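Local coordinates for protein benzoylformate Decarboxylase (Polynucleobacter necessarius, PDB 4K9Q) that binds thiamine diphosphate and magnesium and probably decarboxylates benzoylformate to benzaldehyde and carbon dioxide, at residues P422-Y434 with H448-G460. Residues are numbered along the deposited sequence; the frame is centred on the assembly and turned at random.
With MG (magnesium ion), chain C; TPP (thiamine diphosphate), chain D.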
loop_
_atom_site.group_PDB
_atom_site.type_symbol
_atom_site.label_atom_id
_atom_site.label_comp_id
_atom_site.label_asym_id
_atom_site.label_seq_id
_atom_site.Cartn_x
_atom_site.Cartn_y
_atom_site.Cartn_z
ATOM N N PRO A 422 -27.839 28.342 -17.330
ATOM C CA PRO A 422 -27.656 28.532 -15.886
ATOM C C PRO A 422 -27.563 27.180 -15.182
ATOM O O PRO A 422 -28.200 26.227 -15.626
ATOM C CB PRO A 422 -28.926 29.273 -15.459
ATOM C CG PRO A 422 -29.937 28.928 -16.498
ATOM C CD PRO A 422 -29.172 28.774 -17.787
ATOM N N VAL A 423 -26.769 27.091 -14.120
ATOM C CA VAL A 423 -26.704 25.854 -13.346
ATOM C C VAL A 423 -27.503 26.032 -12.060
ATOM O O VAL A 423 -27.098 26.782 -11.174
ATOM C CB VAL A 423 -25.258 25.470 -12.996
ATOM C CG1 VAL A 423 -25.232 24.178 -12.167
ATOM C CG2 VAL A 423 -24.417 25.330 -14.270
ATOM N N VAL A 424 -28.640 25.349 -11.968
ATOM C CA VAL A 424 -29.492 25.450 -10.792
ATOM C C VAL A 424 -29.155 24.297 -9.851
ATOM O O VAL A 424 -29.184 23.132 -10.249
ATOM C CB VAL A 424 -30.968 25.379 -11.191
ATOM C CG1 VAL A 424 -31.858 25.436 -9.966
ATOM C CG2 VAL A 424 -31.306 26.537 -12.136
ATOM N N THR A 425 -28.824 24.620 -8.609
ATOM C CA THR A 425 -28.261 23.621 -7.691
ATOM C C THR A 425 -29.112 23.494 -6.420
ATOM O O THR A 425 -29.223 24.450 -5.639
ATOM C CB THR A 425 -26.791 23.982 -7.354
ATOM O OG1 THR A 425 -26.061 24.180 -8.575
ATOM C CG2 THR A 425 -26.128 22.869 -6.557
ATOM N N LEU A 426 -29.716 22.321 -6.220
ATOM C CA LEU A 426 -30.619 22.075 -5.093
ATOM C C LEU A 426 -29.806 21.515 -3.931
ATOM O O LEU A 426 -29.296 20.396 -4.016
ATOM C CB LEU A 426 -31.691 21.063 -5.498
ATOM C CG LEU A 426 -32.424 21.346 -6.819
ATOM C CD1 LEU A 426 -33.352 20.180 -7.218
ATOM C CD2 LEU A 426 -33.180 22.671 -6.765
ATOM N N MET A 427 -29.668 22.290 -2.857
ATOM C CA MET A 427 -28.732 21.946 -1.778
ATOM C C MET A 427 -29.440 21.797 -0.443
ATOM O O MET A 427 -30.272 22.623 -0.087
ATOM C CB MET A 427 -27.680 23.053 -1.613
ATOM C CG MET A 427 -26.751 23.256 -2.791
ATOM S SD MET A 427 -25.712 21.820 -3.107
ATOM C CE MET A 427 -24.970 21.536 -1.494
ATOM N N GLY A 428 -29.086 20.775 0.325
ATOM C CA GLY A 428 -29.533 20.733 1.705
ATOM C C GLY A 428 -28.711 21.702 2.543
ATOM O O GLY A 428 -27.585 22.048 2.169
ATOM N N ASP A 429 -29.253 22.144 3.678
ATOM C CA ASP A 429 -28.502 23.050 4.544
ATOM C C ASP A 429 -27.253 22.398 5.177
ATOM O O ASP A 429 -26.218 23.053 5.320
ATOM C CB ASP A 429 -29.389 23.770 5.583
ATOM C CG ASP A 429 -30.219 22.824 6.440
ATOM O OD1 ASP A 429 -30.381 21.653 6.079
ATOM O OD2 ASP A 429 -30.758 23.279 7.475
ATOM N N GLY A 430 -27.352 21.122 5.546
ATOM C CA GLY A 430 -26.196 20.376 6.026
ATOM C C GLY A 430 -25.149 20.178 4.938
ATOM O O GLY A 430 -23.961 20.459 5.137
ATOM N N SER A 431 -25.597 19.691 3.781
ATOM C CA SER A 431 -24.718 19.452 2.638
ATOM C C SER A 431 -23.969 20.713 2.225
ATOM O O SER A 431 -22.794 20.654 1.891
ATOM C CB SER A 431 -25.517 18.935 1.437
ATOM O OG SER A 431 -25.977 17.608 1.653
ATOM N N PHE A 432 -24.666 21.845 2.244
ATOM C CA PHE A 432 -24.116 23.149 1.853
ATOM C C PHE A 432 -22.820 23.487 2.596
ATOM O O PHE A 432 -21.936 24.140 2.043
ATOM C CB PHE A 432 -25.174 24.223 2.140
ATOM C CG PHE A 432 -24.947 25.544 1.441
ATOM C CD1 PHE A 432 -25.227 25.691 0.087
ATOM C CD2 PHE A 432 -24.528 26.653 2.158
ATOM C CE1 PHE A 432 -25.056 26.919 -0.540
ATOM C CE2 PHE A 432 -24.363 27.886 1.536
ATOM C CZ PHE A 432 -24.623 28.011 0.190
ATOM N N GLN A 433 -22.705 23.032 3.846
ATOM C CA GLN A 433 -21.562 23.390 4.695
ATOM C C GLN A 433 -20.235 22.741 4.322
ATOM O O GLN A 433 -19.179 23.308 4.586
ATOM C CB GLN A 433 -21.852 23.036 6.158
ATOM C CG GLN A 433 -23.192 23.537 6.673
ATOM C CD GLN A 433 -23.326 25.033 6.521
ATOM O OE1 GLN A 433 -22.397 25.783 6.839
ATOM N NE2 GLN A 433 -24.470 25.482 6.002
ATOM N N TYR A 434 -20.268 21.549 3.743
ATOM C CA TYR A 434 -19.017 20.794 3.595
ATOM C C TYR A 434 -17.983 21.517 2.748
ATOM O O TYR A 434 -16.807 21.562 3.103
ATOM C CB TYR A 434 -19.264 19.378 3.047
ATOM C CG TYR A 434 -19.960 18.479 4.054
ATOM C CD1 TYR A 434 -21.340 18.536 4.226
ATOM C CD2 TYR A 434 -19.236 17.571 4.824
ATOM C CE1 TYR A 434 -21.973 17.722 5.145
ATOM C CE2 TYR A 434 -19.866 16.750 5.746
ATOM C CZ TYR A 434 -21.235 16.836 5.902
ATOM O OH TYR A 434 -21.896 16.045 6.807
ATOM N N HIS A 448 -22.671 31.541 -13.747
ATOM C CA HIS A 448 -24.105 31.655 -13.523
ATOM C C HIS A 448 -24.587 30.394 -12.815
ATOM O O HIS A 448 -24.877 29.376 -13.448
ATOM C CB HIS A 448 -24.847 31.859 -14.839
ATOM C CG HIS A 448 -26.252 32.348 -14.663
ATOM N ND1 HIS A 448 -27.081 32.631 -15.726
ATOM C CD2 HIS A 448 -26.972 32.603 -13.544
ATOM C CE1 HIS A 448 -28.252 33.036 -15.271
ATOM N NE2 HIS A 448 -28.211 33.034 -13.949
ATOM N N VAL A 449 -24.635 30.475 -11.487
ATOM C CA VAL A 449 -24.976 29.340 -10.644
ATOM C C VAL A 449 -25.960 29.821 -9.603
ATOM O O VAL A 449 -25.738 30.844 -8.959
ATOM C CB VAL A 449 -23.723 28.770 -9.923
ATOM C CG1 VAL A 449 -24.118 27.628 -8.975
ATOM C CG2 VAL A 449 -22.676 28.296 -10.933
ATOM N N ILE A 450 -27.041 29.075 -9.435
ATOM C CA ILE A 450 -28.100 29.461 -8.521
ATOM C C ILE A 450 -28.265 28.368 -7.486
ATOM O O ILE A 450 -28.728 27.260 -7.802
ATOM C CB ILE A 450 -29.433 29.649 -9.272
ATOM C CG1 ILE A 450 -29.278 30.707 -10.368
ATOM C CG2 ILE A 450 -30.552 30.043 -8.303
ATOM C CD1 ILE A 450 -30.459 30.782 -11.300
ATOM N N TYR A 451 -27.860 28.661 -6.254
ATOM C CA TYR A 451 -27.992 27.696 -5.175
ATOM C C TYR A 451 -29.315 27.905 -4.476
ATOM O O TYR A 451 -29.566 28.977 -3.934
ATOM C CB TYR A 451 -26.863 27.862 -4.161
ATOM C CG TYR A 451 -25.504 27.541 -4.712
ATOM C CD1 TYR A 451 -24.568 28.544 -4.947
ATOM C CD2 TYR A 451 -25.151 26.224 -4.993
ATOM C CE1 TYR A 451 -23.311 28.248 -5.445
ATOM C CE2 TYR A 451 -23.896 25.916 -5.503
ATOM C CZ TYR A 451 -22.983 26.931 -5.724
ATOM O OH TYR A 451 -21.735 26.630 -6.217
ATOM N N VAL A 452 -30.166 26.884 -4.499
ATOM C CA VAL A 452 -31.400 26.922 -3.730
ATOM C C VAL A 452 -31.206 26.005 -2.535
ATOM O O VAL A 452 -31.060 24.786 -2.695
ATOM C CB VAL A 452 -32.621 26.473 -4.555
ATOM C CG1 VAL A 452 -33.898 26.588 -3.726
ATOM C CG2 VAL A 452 -32.735 27.322 -5.823
ATOM N N VAL A 453 -31.178 26.591 -1.343
ATOM C CA VAL A 453 -30.894 25.831 -0.130
ATOM C C VAL A 453 -32.174 25.504 0.631
ATOM O O VAL A 453 -32.898 26.399 1.074
ATOM C CB VAL A 453 -29.934 26.592 0.812
ATOM C CG1 VAL A 453 -29.584 25.725 2.032
ATOM C CG2 VAL A 453 -28.681 27.018 0.081
ATOM N N PHE A 454 -32.440 24.213 0.774
ATOM C CA PHE A 454 -33.604 23.725 1.498
ATOM C C PHE A 454 -33.292 23.640 2.984
ATOM O O PHE A 454 -32.639 22.702 3.446
ATOM C CB PHE A 454 -34.030 22.361 0.932
ATOM C CG PHE A 454 -34.593 22.445 -0.464
ATOM C CD1 PHE A 454 -33.775 22.743 -1.543
ATOM C CD2 PHE A 454 -35.940 22.228 -0.691
ATOM C CE1 PHE A 454 -34.297 22.834 -2.831
ATOM C CE2 PHE A 454 -36.472 22.302 -1.974
ATOM C CZ PHE A 454 -35.649 22.609 -3.046
ATOM N N GLN A 455 -33.746 24.631 3.741
ATOM C CA GLN A 455 -33.344 24.728 5.139
ATOM C C GLN A 455 -34.345 24.097 6.114
ATOM O O GLN A 455 -35.331 24.721 6.493
ATOM C CB GLN A 455 -33.040 26.182 5.522
ATOM C CG GLN A 455 -32.506 26.305 6.935
ATOM C CD GLN A 455 -32.101 27.712 7.290
ATOM O OE1 GLN A 455 -32.906 28.643 7.229
ATOM N NE2 GLN A 455 -30.854 27.875 7.687
ATOM N N ASN A 456 -34.079 22.851 6.520
ATOM C CA ASN A 456 -34.881 22.194 7.558
ATOM C C ASN A 456 -34.177 22.132 8.917
ATOM O O ASN A 456 -34.684 21.526 9.863
ATOM C CB ASN A 456 -35.373 20.798 7.112
ATOM C CG ASN A 456 -34.236 19.881 6.688
ATOM O OD1 ASN A 456 -33.076 20.202 6.897
ATOM N ND2 ASN A 456 -34.569 18.739 6.092
ATOM N N GLU A 457 -33.024 22.796 9.008
ATOM C CA GLU A 457 -32.230 22.864 10.235
ATOM C C GLU A 457 -31.879 21.500 10.813
ATOM O O GLU A 457 -31.810 21.336 12.030
ATOM C CB GLU A 457 -32.929 23.743 11.285
ATOM C CG GLU A 457 -33.231 25.118 10.730
ATOM C CD GLU A 457 -33.611 26.126 11.796
ATOM O OE1 GLU A 457 -34.558 25.853 12.557
ATOM O OE2 GLU A 457 -32.956 27.186 11.866
ATOM N N GLU A 458 -31.641 20.532 9.935
ATOM C CA GLU A 458 -31.310 19.178 10.373
ATOM C C GLU A 458 -30.620 18.391 9.270
ATOM O O GLU A 458 -30.692 18.752 8.106
ATOM C CB GLU A 458 -32.591 18.439 10.792
ATOM C CG GLU A 458 -33.549 18.166 9.621
ATOM C CD GLU A 458 -34.967 17.776 10.050
ATOM O OE1 GLU A 458 -35.199 17.532 11.254
ATOM O OE2 GLU A 458 -35.850 17.733 9.159
ATOM N N TYR A 459 -29.941 17.315 9.641
ATOM C CA TYR A 459 -29.510 16.331 8.668
ATOM C C TYR A 459 -30.701 15.386 8.461
ATOM O O TYR A 459 -30.774 14.308 9.052
ATOM C CB TYR A 459 -28.305 15.556 9.209
ATOM C CG TYR A 459 -26.965 16.297 9.273
ATOM C CD1 TYR A 459 -26.479 17.051 8.196
ATOM C CD2 TYR A 459 -26.157 16.182 10.402
ATOM C CE1 TYR A 459 -25.233 17.684 8.265
ATOM C CE2 TYR A 459 -24.922 16.805 10.474
ATOM C CZ TYR A 459 -24.461 17.554 9.404
ATOM O OH TYR A 459 -23.224 18.166 9.497
ATOM N N GLY A 460 -31.661 15.826 7.650
ATOM C CA GLY A 460 -32.952 15.162 7.547
ATOM C C GLY A 460 -32.887 13.690 7.206
ATOM O O GLY A 460 -33.549 12.861 7.846
HETATM MG MG MG C . -31.168 19.582 6.027
HETATM N "N1'" TPP D . -20.005 13.341 5.527
HETATM C "C2'" TPP D . -19.748 13.227 4.169
HETATM C CM2 TPP D . -18.506 13.826 3.579
HETATM N "N3'" TPP D . -20.618 12.547 3.339
HETATM C "C4'" TPP D . -21.757 11.982 3.857
HETATM N "N4'" TPP D . -22.583 11.315 3.055
HETATM C "C5'" TPP D . -22.043 12.123 5.216
HETATM C "C6'" TPP D . -21.159 12.790 6.062
HETATM C "C7'" TPP D . -23.292 11.502 5.786
HETATM N N3 TPP D . -24.560 12.125 5.433
HETATM C C2 TPP D . -25.434 11.645 4.471
HETATM S S1 TPP D . -26.781 12.513 4.310
HETATM C C5 TPP D . -26.308 13.533 5.471
HETATM C C4 TPP D . -25.073 13.229 6.038
HETATM C CM4 TPP D . -24.390 14.007 7.135
HETATM C C6 TPP D . -27.263 14.642 5.814
HETATM C C7 TPP D . -27.558 15.617 4.686
HETATM O O7 TPP D . -28.245 16.683 5.299
HETATM P PA TPP D . -28.829 17.913 4.444
HETATM O O1A TPP D . -27.815 18.308 3.408
HETATM O O2A TPP D . -29.163 19.058 5.345
HETATM O O3A TPP D . -30.062 17.276 3.632
HETATM P PB TPP D . -31.494 16.809 4.195
HETATM O O1B TPP D . -31.395 15.336 4.428
HETATM O O2B TPP D . -32.490 17.122 3.101
HETATM O O3B TPP D . -31.823 17.500 5.479
HETATM O O HOH W 1 -31.987 20.094 3.886
HETATM O O HOH W 2 -29.789 25.845 8.498
HETATM O O HOH W 3 -22.412 19.838 7.610
#
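With chi1 at 54° in D429 and 56° in N456, each CG lies between its own backbone N and carbonyl carbon, and the two side chains converge on one magnesium ion. D429 OD1 and N456 OD1 each bind it at 2.2 Å; E458 O, two diphosphate oxygens of the cofactor and a water complete six ligands. D429 OD2 is directed to the loop that follows strand 449-455, accepting a weak bond from E457 N (2.8 Å) and one from a second water (2.9 Å). This is the GDG...N motif by which thiamine diphosphate enzymes hold the metal and the diphosphate: G430 N and S431 N, in the weakly bonded helical turn around 429-434, and G460 N grip the phosphate oxygens. Behind it, strands 423-428 and 449-455 run parallel, joined by six backbone bonds from V423 N to M427 O. On one sheet face Y451 CD2 lies against T425 CB (3.6 Å), while V453 CG2 sits over a face of the F432 ring, 4.0 Å from its centroid; on the other, L426 CD2 meets the F454 edge at CE1. Helix 403-417 covers the T425-Y451 face, helix 501-513 packs on V424 and I450, and strand 368-372 pairs with the far side of 423-428.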